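Local coordinates for aldehyde dehydrogenase family protein (Pseudomonas syringae pv. tomato, PDB 5IUV), which probably oxidises indole-3-acetaldehyde to the auxin indole-3-acetic acid, using NAD+ as the hydride acceptor, at residues 275-280 with 438-443; 395-400 with 406-411; 22-27 with 59-64. One frame throughout, in Å; residues are numbered along the deposited sequence.

Contact 1. Residues 275-280 with 438-443; sequences IVFADA and LSKAHL
Lys440 meets Phe277 and Asp279 with two different parts of one side chain. Its methylene CD stands over the middle of the Phe277 ring, 3.6 Å from the ring centroid and only 3° off the ring normal, an almost exactly centred CH-pi contact. Consistent with this, Lys440 CD is nearly equidistant from all six ring carbons. Beyond the aromatic face the ammonium group goes on to the carboxylate, where Lys440 NZ lies 3.3 Å from Asp279 OD1 and 3.4 Å from Asp279 OD2. These lengths make a salt bridge built from two weak hydrogen bonds. Water 1 closes the group: it donates to Asp279 OD2 at 2.8 Å and accepts a weak bond from Lys440 NZ at 3.1 Å.

The lysine chain starts with CG opposite the backbone N; chi1 (-169°) and an extended chi2 carry CD over the ring, and the bend at chi3 (-64°) then turns CE and NZ toward Asp279. Asp279 is presented by a type I turn from Phe277 to Ala280, closed by the bond from Ala280 N to Phe277 O, 3.1 Å long. Further out, Asp279 OD1 has a stronger partner in Thr435 OG1, and Phe412 meets the Phe277 ring edge to face. On another side of helix 438-447, His442 meets His442 of the second subunit.

The pairing joins the end of strand 273-276 to the helix that follows the neighbouring parallel strand 430-434, within the domain that holds Cys302. Chemically, the bonds of the charge pair are long and weak, and the strongest partner of the carboxylate is Thr435, which suggests a modest, partly hydrated pairing, while the aliphatic chain supplies close contact with the buried ring.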
loop_
_atom_site.group_PDB
_atom_site.type_symbol
_atom_site.label_atom_id
_atom_site.label_comp_id
_atom_site.label_asym_id
_atom_site.label_seq_id
_atom_site.Cartn_x
_atom_site.Cartn_y
_atom_site.Cartn_z
ATOM N N ILE A 275 -4.696 29.994 -12.369
ATOM C CA ILE A 275 -5.282 30.070 -13.708
ATOM C C ILE A 275 -6.807 30.068 -13.702
ATOM O O ILE A 275 -7.443 29.085 -13.314
ATOM C CB ILE A 275 -4.805 28.901 -14.591
ATOM C CG1 ILE A 275 -3.276 28.823 -14.587
ATOM C CG2 ILE A 275 -5.329 29.056 -16.011
ATOM C CD1 ILE A 275 -2.748 27.535 -15.183
ATOM N N VAL A 276 -7.387 31.170 -14.163
ATOM C CA VAL A 276 -8.830 31.331 -14.162
ATOM C C VAL A 276 -9.365 31.306 -15.587
ATOM O O VAL A 276 -9.109 32.218 -16.377
ATOM C CB VAL A 276 -9.248 32.643 -13.473
ATOM C CG1 VAL A 276 -10.765 32.750 -13.404
ATOM C CG2 VAL A 276 -8.638 32.723 -12.075
ATOM N N PHE A 277 -10.092 30.244 -15.915
ATOM C CA PHE A 277 -10.697 30.099 -17.234
ATOM C C PHE A 277 -12.049 30.785 -17.284
ATOM O O PHE A 277 -12.703 30.963 -16.256
ATOM C CB PHE A 277 -10.859 28.626 -17.604
ATOM C CG PHE A 277 -9.587 27.962 -18.026
ATOM C CD1 PHE A 277 -9.116 28.094 -19.324
ATOM C CD2 PHE A 277 -8.866 27.187 -17.132
ATOM C CE1 PHE A 277 -7.945 27.472 -19.719
ATOM C CE2 PHE A 277 -7.697 26.559 -17.523
ATOM C CZ PHE A 277 -7.235 26.705 -18.818
ATOM N N ALA A 278 -12.463 31.157 -18.491
ATOM C CA ALA A 278 -13.740 31.819 -18.707
ATOM C C ALA A 278 -14.902 30.984 -18.178
ATOM O O ALA A 278 -15.913 31.533 -17.744
ATOM C CB ALA A 278 -13.937 32.118 -20.195
ATOM N N ASP A 279 -14.765 29.664 -18.208
ATOM C CA ASP A 279 -15.863 28.806 -17.765
ATOM C C ASP A 279 -15.712 28.320 -16.321
ATOM O O ASP A 279 -16.224 27.260 -15.968
ATOM C CB ASP A 279 -16.022 27.609 -18.710
ATOM C CG ASP A 279 -14.876 26.613 -18.615
ATOM O OD1 ASP A 279 -13.806 26.937 -18.062
ATOM O OD2 ASP A 279 -15.046 25.487 -19.122
ATOM N N ALA A 280 -15.005 29.087 -15.492
ATOM C CA ALA A 280 -14.993 28.833 -14.050
ATOM C C ALA A 280 -16.426 28.771 -13.533
ATOM O O ALA A 280 -17.263 29.573 -13.941
ATOM C CB ALA A 280 -14.207 29.921 -13.310
ATOM N N LEU A 438 -14.881 19.003 -17.201
ATOM C CA LEU A 438 -14.238 17.797 -16.670
ATOM C C LEU A 438 -12.859 17.548 -17.294
ATOM O O LEU A 438 -11.856 17.406 -16.583
ATOM C CB LEU A 438 -15.137 16.573 -16.898
ATOM C CG LEU A 438 -14.533 15.196 -16.595
ATOM C CD1 LEU A 438 -14.339 15.021 -15.096
ATOM C CD2 LEU A 438 -15.404 14.058 -17.167
ATOM N N SER A 439 -12.814 17.492 -18.620
ATOM C CA SER A 439 -11.568 17.199 -19.321
ATOM C C SER A 439 -10.531 18.289 -19.111
ATOM O O SER A 439 -9.376 17.994 -18.819
ATOM C CB SER A 439 -11.811 17.005 -20.821
ATOM O OG SER A 439 -12.616 15.864 -21.060
ATOM N N LYS A 440 -10.938 19.542 -19.263
ATOM C CA LYS A 440 -9.983 20.638 -19.138
ATOM C C LYS A 440 -9.413 20.705 -17.730
ATOM O O LYS A 440 -8.244 21.029 -17.559
ATOM C CB LYS A 440 -10.621 21.975 -19.503
ATOM C CG LYS A 440 -9.616 23.116 -19.650
ATOM C CD LYS A 440 -10.304 24.483 -19.580
ATOM C CE LYS A 440 -11.259 24.691 -20.729
ATOM N NZ LYS A 440 -12.016 25.966 -20.603
ATOM N N ALA A 441 -10.232 20.401 -16.723
ATOM C CA ALA A 441 -9.749 20.425 -15.346
ATOM C C ALA A 441 -8.640 19.395 -15.121
ATOM O O ALA A 441 -7.574 19.724 -14.594
ATOM C CB ALA A 441 -10.895 20.194 -14.368
ATOM N N HIS A 442 -8.885 18.153 -15.521
ATOM C CA HIS A 442 -7.937 17.076 -15.240
ATOM C C HIS A 442 -6.694 17.155 -16.131
ATOM O O HIS A 442 -5.575 16.954 -15.663
ATOM C CB HIS A 442 -8.617 15.714 -15.396
ATOM C CG HIS A 442 -9.487 15.342 -14.232
ATOM N ND1 HIS A 442 -8.974 14.974 -13.007
ATOM C CD2 HIS A 442 -10.835 15.288 -14.105
ATOM C CE1 HIS A 442 -9.967 14.708 -12.175
ATOM N NE2 HIS A 442 -11.106 14.889 -12.819
ATOM N N LEU A 443 -6.889 17.436 -17.414
ATOM C CA LEU A 443 -5.754 17.540 -18.331
ATOM C C LEU A 443 -4.858 18.730 -17.991
ATOM O O LEU A 443 -3.627 18.633 -18.063
ATOM C CB LEU A 443 -6.252 17.630 -19.779
ATOM C CG LEU A 443 -6.948 16.350 -20.253
ATOM C CD1 LEU A 443 -7.475 16.478 -21.683
ATOM C CD2 LEU A 443 -6.010 15.156 -20.121
HETATM O O HOH W 1 -14.226 23.984 -21.385
#

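Contact 2. Residues 395-400 with 406-411; sequences MRIAQE and VLSVLT
No flat side chain takes part where Ile397 meets Ser408; the planar group there is the Ile397-Ala398 peptide. Ser408 OG stands about 3.1 Å out of the plane of that peptide, above and slightly beyond Ile397 O, from which Ser408 OG is 3.2 Å away. OG is well off the C=O direction, the angle from Ile397 C through O to Ser408 OG being near 105°. Ile397 O also accepts a hydrogen bond from Lys271 NZ, whose ammonium group binds Glu400 O as well and so ties two carbonyls at the end of the short helix 396-399.

The isoleucine side chain completes the surroundings of the hydroxyl. Its CG1 branch is placed between the backbone N and the carbonyl carbon (chi1 58°), which swings the chain to the strand; Ile397 CD1 then comes to 3.4 Å from Ser408 OG and Ile397 CG1 to 3.6 Å. Ile397 O and CD1 meet the hydroxyl from directions roughly at right angles. Ala398 comes near through its backbone N, 4.2 Å from Ser408 OG; Ala398 CA and Ser408 CA are 6.3 Å apart, the shortest separation of the two backbones by CA atoms.

This is the helix-to-strand part of a beta-alpha-beta unit made of strand 382-389, helix 396-399 and strand 406-412, whose two strands run parallel. Ile397 reaches Phe388 of the first strand as well as Ser408 of the second. At the other helix end, Met395 occupies the N-cap position, and its O accepts from both Ala398 N and Gln399 N.

All three touching residues are buried. Lys271 NZ bonds to Ile397 O, and its charge would probably polarise that carbonyl close to the serine hydroxyl.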
loop_
_atom_site.group_PDB
_atom_site.type_symbol
_atom_site.label_atom_id
_atom_site.label_comp_id
_atom_site.label_asym_id
_atom_site.label_seq_id
_atom_site.Cartn_x
_atom_site.Cartn_y
_atom_site.Cartn_z
ATOM N N MET A 395 8.872 39.675 -16.981
ATOM C CA MET A 395 9.131 40.776 -16.054
ATOM C C MET A 395 9.626 40.244 -14.710
ATOM O O MET A 395 9.272 39.136 -14.310
ATOM C CB MET A 395 7.871 41.617 -15.849
ATOM C CG MET A 395 7.430 42.427 -17.067
ATOM S SD MET A 395 5.882 43.288 -16.718
ATOM C CE MET A 395 5.604 44.176 -18.251
ATOM N N ARG A 396 10.440 41.034 -14.019
ATOM C CA ARG A 396 10.998 40.609 -12.737
ATOM C C ARG A 396 9.911 40.248 -11.725
ATOM O O ARG A 396 10.050 39.277 -10.983
ATOM C CB ARG A 396 11.913 41.696 -12.163
ATOM C CG ARG A 396 13.188 41.900 -12.963
ATOM C CD ARG A 396 14.230 42.682 -12.172
ATOM N NE ARG A 396 13.795 44.047 -11.893
ATOM C CZ ARG A 396 13.945 45.067 -12.734
ATOM N NH1 ARG A 396 14.515 44.874 -13.916
ATOM N NH2 ARG A 396 13.524 46.280 -12.398
ATOM N N ILE A 397 8.816 41.004 -11.707
ATOM C CA ILE A 397 7.768 40.734 -10.732
ATOM C C ILE A 397 6.985 39.475 -11.091
ATOM O O ILE A 397 6.216 38.966 -10.276
ATOM C CB ILE A 397 6.794 41.918 -10.577
ATOM C CG1 ILE A 397 6.152 42.275 -11.914
ATOM C CG2 ILE A 397 7.510 43.120 -9.972
ATOM C CD1 ILE A 397 4.907 43.125 -11.777
ATOM N N ALA A 398 7.185 38.971 -12.307
ATOM C CA ALA A 398 6.565 37.713 -12.720
ATOM C C ALA A 398 7.495 36.531 -12.456
ATOM O O ALA A 398 7.037 35.433 -12.141
ATOM C CB ALA A 398 6.179 37.764 -14.196
ATOM N N GLN A 399 8.800 36.759 -12.581
ATOM C CA GLN A 399 9.781 35.683 -12.423
ATOM C C GLN A 399 10.243 35.482 -10.981
ATOM O O GLN A 399 10.426 34.350 -10.535
ATOM C CB GLN A 399 10.995 35.949 -13.316
ATOM C CG GLN A 399 10.752 35.639 -14.785
ATOM C CD GLN A 399 10.496 34.164 -15.021
ATOM O OE1 GLN A 399 11.236 33.308 -14.528
ATOM N NE2 GLN A 399 9.432 33.853 -15.760
ATOM N N GLU A 400 10.426 36.576 -10.249
ATOM C CA GLU A 400 11.025 36.489 -8.921
ATOM C C GLU A 400 10.010 36.480 -7.780
ATOM O O GLU A 400 8.987 37.173 -7.831
ATOM C CB GLU A 400 12.016 37.640 -8.734
ATOM C CG GLU A 400 13.092 37.650 -9.803
ATOM C CD GLU A 400 14.006 38.851 -9.713
ATOM O OE1 GLU A 400 14.096 39.461 -8.626
ATOM O OE2 GLU A 400 14.634 39.180 -10.738
ATOM N N VAL A 406 1.934 41.317 -3.283
ATOM C CA VAL A 406 2.049 41.919 -4.608
ATOM C C VAL A 406 1.614 40.940 -5.698
ATOM O O VAL A 406 2.256 39.910 -5.902
ATOM C CB VAL A 406 3.490 42.377 -4.888
ATOM C CG1 VAL A 406 3.594 43.011 -6.267
ATOM C CG2 VAL A 406 3.955 43.359 -3.813
ATOM N N LEU A 407 0.528 41.269 -6.395
ATOM C CA LEU A 407 -0.035 40.389 -7.420
ATOM C C LEU A 407 0.343 40.813 -8.836
ATOM O O LEU A 407 0.281 42.001 -9.174
ATOM C CB LEU A 407 -1.562 40.343 -7.290
ATOM C CG LEU A 407 -2.346 39.406 -8.215
ATOM C CD1 LEU A 407 -1.933 37.962 -7.988
ATOM C CD2 LEU A 407 -3.843 39.567 -7.997
ATOM N N SER A 408 0.728 39.842 -9.662
ATOM C CA SER A 408 0.927 40.083 -11.093
ATOM C C SER A 408 -0.219 39.474 -11.890
ATOM O O SER A 408 -0.569 38.310 -11.698
ATOM C CB SER A 408 2.261 39.508 -11.573
ATOM O OG SER A 408 3.354 40.186 -10.973
ATOM N N VAL A 409 -0.805 40.260 -12.785
ATOM C CA VAL A 409 -1.930 39.772 -13.578
ATOM C C VAL A 409 -1.554 39.596 -15.049
ATOM O O VAL A 409 -1.159 40.551 -15.716
ATOM C CB VAL A 409 -3.141 40.715 -13.479
ATOM C CG1 VAL A 409 -4.302 40.167 -14.306
ATOM C CG2 VAL A 409 -3.549 40.904 -12.021
ATOM N N LEU A 410 -1.699 38.368 -15.547
ATOM C CA LEU A 410 -1.345 38.043 -16.927
ATOM C C LEU A 410 -2.563 37.495 -17.665
ATOM O O LEU A 410 -3.483 36.963 -17.038
ATOM C CB LEU A 410 -0.206 37.020 -16.974
ATOM C CG LEU A 410 1.102 37.286 -16.215
ATOM C CD1 LEU A 410 0.995 36.968 -14.722
ATOM C CD2 LEU A 410 2.258 36.513 -16.855
ATOM N N THR A 411 -2.576 37.615 -18.991
ATOM C CA THR A 411 -3.686 37.065 -19.769
ATOM C C THR A 411 -3.230 35.972 -20.731
ATOM O O THR A 411 -2.049 35.871 -21.058
ATOM C CB THR A 411 -4.433 38.161 -20.568
ATOM O OG1 THR A 411 -3.502 38.934 -21.337
ATOM C CG2 THR A 411 -5.192 39.082 -19.625
#

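Contact 3. Residues 22-27 with 59-64; sequences AFIQGE and AQRAVE
Ile24, in the first strand of a beta hairpin, packs on Arg61 and Ala62 of helix 56-72. The hairpin joins strands 22-24 and 27-29 through a type I' turn from Ile24 to Glu27, in which Ile24 N bonds to Glu27 O at 2.9 Å. In the first of these strands Phe23 exchanges backbone hydrogen bonds with Val219 of strand 217-219, an outer part of the mixed sheet that includes strand 187-191.

At the start of the helical segment, Ala59 turns its methyl group from the hairpin and packs instead on Ala230 and Leu231 of helix 224-232; helix 56-72 thus has the hairpin and helix 224-232 against different sides. Arg61 comes next. Its chain leaves with CG opposite the backbone N (chi1 -173°) and bends at chi3 (73°), which lays the guanidinium over the isoleucine. Ile24 CD1 sits 3.7 Å above that flat group, displaced toward its rim and nearest to NH2, while Ile24 CG2 approaches Arg61 NH1, also at 3.7 Å. An aliphatic branch thus lies against the face while the N-H edge remains available for polar partners. Water 2 lies at that edge, in the guanidinium plane; it accepts from Arg61 NH1 at 3.2 Å and donates to Ile24 O at 2.7 Å, linking arginine and turn.

Ala62 follows, and here the backbones are closest, Ile24 CA and Ala62 CA being 5.8 Å apart, consistent with the small side chain of Ala62. Ile24 CG2 is 4.1 Å from Ala62 CA, and Ile24 CG1 is 4.3 Å from Ala62 CB. Asn218 spans both sides, its OD1 accepting from Gln25 N and its ND2 giving a weak bond to Ala62 O. Just beyond the segment, the hydroxyl OG of Ser65 is hydrogen-bonded to the turn residue Gln25 through OE1.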
loop_
_atom_site.group_PDB
_atom_site.type_symbol
_atom_site.label_atom_id
_atom_site.label_comp_id
_atom_site.label_asym_id
_atom_site.label_seq_id
_atom_site.Cartn_x
_atom_site.Cartn_y
_atom_site.Cartn_z
ATOM N N ALA A 22 18.120 29.072 24.770
ATOM C CA ALA A 22 18.148 27.832 24.002
ATOM C C ALA A 22 17.677 26.693 24.898
ATOM O O ALA A 22 17.542 26.876 26.109
ATOM C CB ALA A 22 19.549 27.561 23.461
ATOM N N PHE A 23 17.414 25.528 24.311
ATOM C CA PHE A 23 16.966 24.372 25.087
ATOM C C PHE A 23 17.766 23.143 24.687
ATOM O O PHE A 23 17.716 22.706 23.542
ATOM C CB PHE A 23 15.469 24.125 24.880
ATOM C CG PHE A 23 14.854 23.166 25.879
ATOM C CD1 PHE A 23 14.735 21.811 25.582
ATOM C CD2 PHE A 23 14.371 23.625 27.095
ATOM C CE1 PHE A 23 14.155 20.929 26.487
ATOM C CE2 PHE A 23 13.793 22.748 28.007
ATOM C CZ PHE A 23 13.678 21.399 27.697
ATOM N N ILE A 24 18.517 22.589 25.630
ATOM C CA ILE A 24 19.358 21.437 25.337
ATOM C C ILE A 24 19.305 20.451 26.496
ATOM O O ILE A 24 19.476 20.853 27.651
ATOM C CB ILE A 24 20.830 21.843 25.093
ATOM C CG1 ILE A 24 20.952 22.794 23.907
ATOM C CG2 ILE A 24 21.684 20.603 24.848
ATOM C CD1 ILE A 24 22.324 23.422 23.772
ATOM N N GLN A 25 19.056 19.180 26.187
ATOM C CA GLN A 25 19.053 18.109 27.188
ATOM C C GLN A 25 18.113 18.441 28.364
ATOM O O GLN A 25 18.494 18.382 29.533
ATOM C CB GLN A 25 20.491 17.843 27.671
ATOM C CG GLN A 25 20.684 16.579 28.533
ATOM C CD GLN A 25 20.202 15.303 27.858
ATOM O OE1 GLN A 25 20.307 15.143 26.640
ATOM N NE2 GLN A 25 19.677 14.382 28.655
ATOM N N GLY A 26 16.881 18.811 28.028
ATOM C CA GLY A 26 15.838 18.995 29.016
ATOM C C GLY A 26 15.878 20.285 29.816
ATOM O O GLY A 26 15.080 20.442 30.740
ATOM N N GLU A 27 16.786 21.202 29.474
ATOM C CA GLU A 27 16.928 22.459 30.222
ATOM C C GLU A 27 17.159 23.665 29.326
ATOM O O GLU A 27 17.862 23.578 28.324
ATOM C CB GLU A 27 18.085 22.369 31.233
ATOM C CG GLU A 27 17.836 21.407 32.387
ATOM C CD GLU A 27 18.970 21.398 33.402
ATOM O OE1 GLU A 27 19.942 22.160 33.229
ATOM O OE2 GLU A 27 18.884 20.627 34.379
ATOM N N ALA A 59 25.681 23.895 18.647
ATOM C CA ALA A 59 25.302 22.828 17.730
ATOM C C ALA A 59 25.946 21.515 18.161
ATOM O O ALA A 59 25.292 20.478 18.197
ATOM C CB ALA A 59 25.705 23.169 16.298
ATOM N N GLN A 60 27.234 21.568 18.488
ATOM C CA GLN A 60 27.946 20.384 18.955
ATOM C C GLN A 60 27.306 19.781 20.201
ATOM O O GLN A 60 27.099 18.569 20.271
ATOM C CB GLN A 60 29.410 20.715 19.238
ATOM C CG GLN A 60 30.212 19.533 19.771
ATOM C CD GLN A 60 30.293 18.372 18.778
ATOM O OE1 GLN A 60 30.355 18.570 17.563
ATOM N NE2 GLN A 60 30.303 17.155 19.302
ATOM N N ARG A 61 26.990 20.617 21.189
ATOM C CA ARG A 61 26.408 20.096 22.415
ATOM C C ARG A 61 25.007 19.545 22.164
ATOM O O ARG A 61 24.631 18.523 22.731
ATOM C CB ARG A 61 26.359 21.162 23.516
ATOM C CG ARG A 61 25.921 20.592 24.861
ATOM C CD ARG A 61 26.396 21.430 26.048
ATOM N NE ARG A 61 25.672 22.689 26.208
ATOM C CZ ARG A 61 24.554 22.822 26.918
ATOM N NH1 ARG A 61 24.018 21.765 27.519
ATOM N NH2 ARG A 61 23.968 24.010 27.025
ATOM N N ALA A 62 24.238 20.217 21.313
ATOM C CA ALA A 62 22.874 19.766 21.043
ATOM C C ALA A 62 22.879 18.426 20.301
ATOM O O ALA A 62 22.037 17.557 20.557
ATOM C CB ALA A 62 22.115 20.815 20.244
ATOM N N VAL A 63 23.827 18.262 19.383
ATOM C CA VAL A 63 23.882 17.044 18.583
ATOM C C VAL A 63 24.387 15.875 19.432
ATOM O O VAL A 63 23.881 14.755 19.317
ATOM C CB VAL A 63 24.766 17.228 17.328
ATOM C CG1 VAL A 63 25.012 15.888 16.638
ATOM C CG2 VAL A 63 24.107 18.213 16.354
ATOM N N GLU A 64 25.370 16.129 20.290
ATOM C CA GLU A 64 25.805 15.101 21.242
ATOM C C GLU A 64 24.640 14.648 22.120
ATOM O O GLU A 64 24.478 13.459 22.395
ATOM C CB GLU A 64 26.945 15.612 22.126
ATOM C CG GLU A 64 28.283 15.746 21.415
ATOM C CD GLU A 64 29.386 16.260 22.335
ATOM O OE1 GLU A 64 29.257 16.116 23.569
ATOM O OE2 GLU A 64 30.387 16.806 21.824
HETATM O O HOH W 2 21.209 22.517 28.880
#

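Contacts 1 and 2 belong to one mixed sheet and lie on the same side of the chain's centre, their centres about 22 Å apart and their nearest atoms about 7 Å. Along the chain, contact 2 is nested inside the loop that contact 1 closes. Strand 307-311 lies between their strands 273-276 and 406-412. Contact 3 closes earlier in the sequence and sits across the molecule, its centre about 52 Å from that of contact 1 and about 44 Å from that of contact 2. Contacts 2 and 3 lie near NAD+-binding residues: between side chains, Ile397 is about 10 Å from Glu401, and Ala62 about 9 Å from Lys191. Contact 1 lies away from the site.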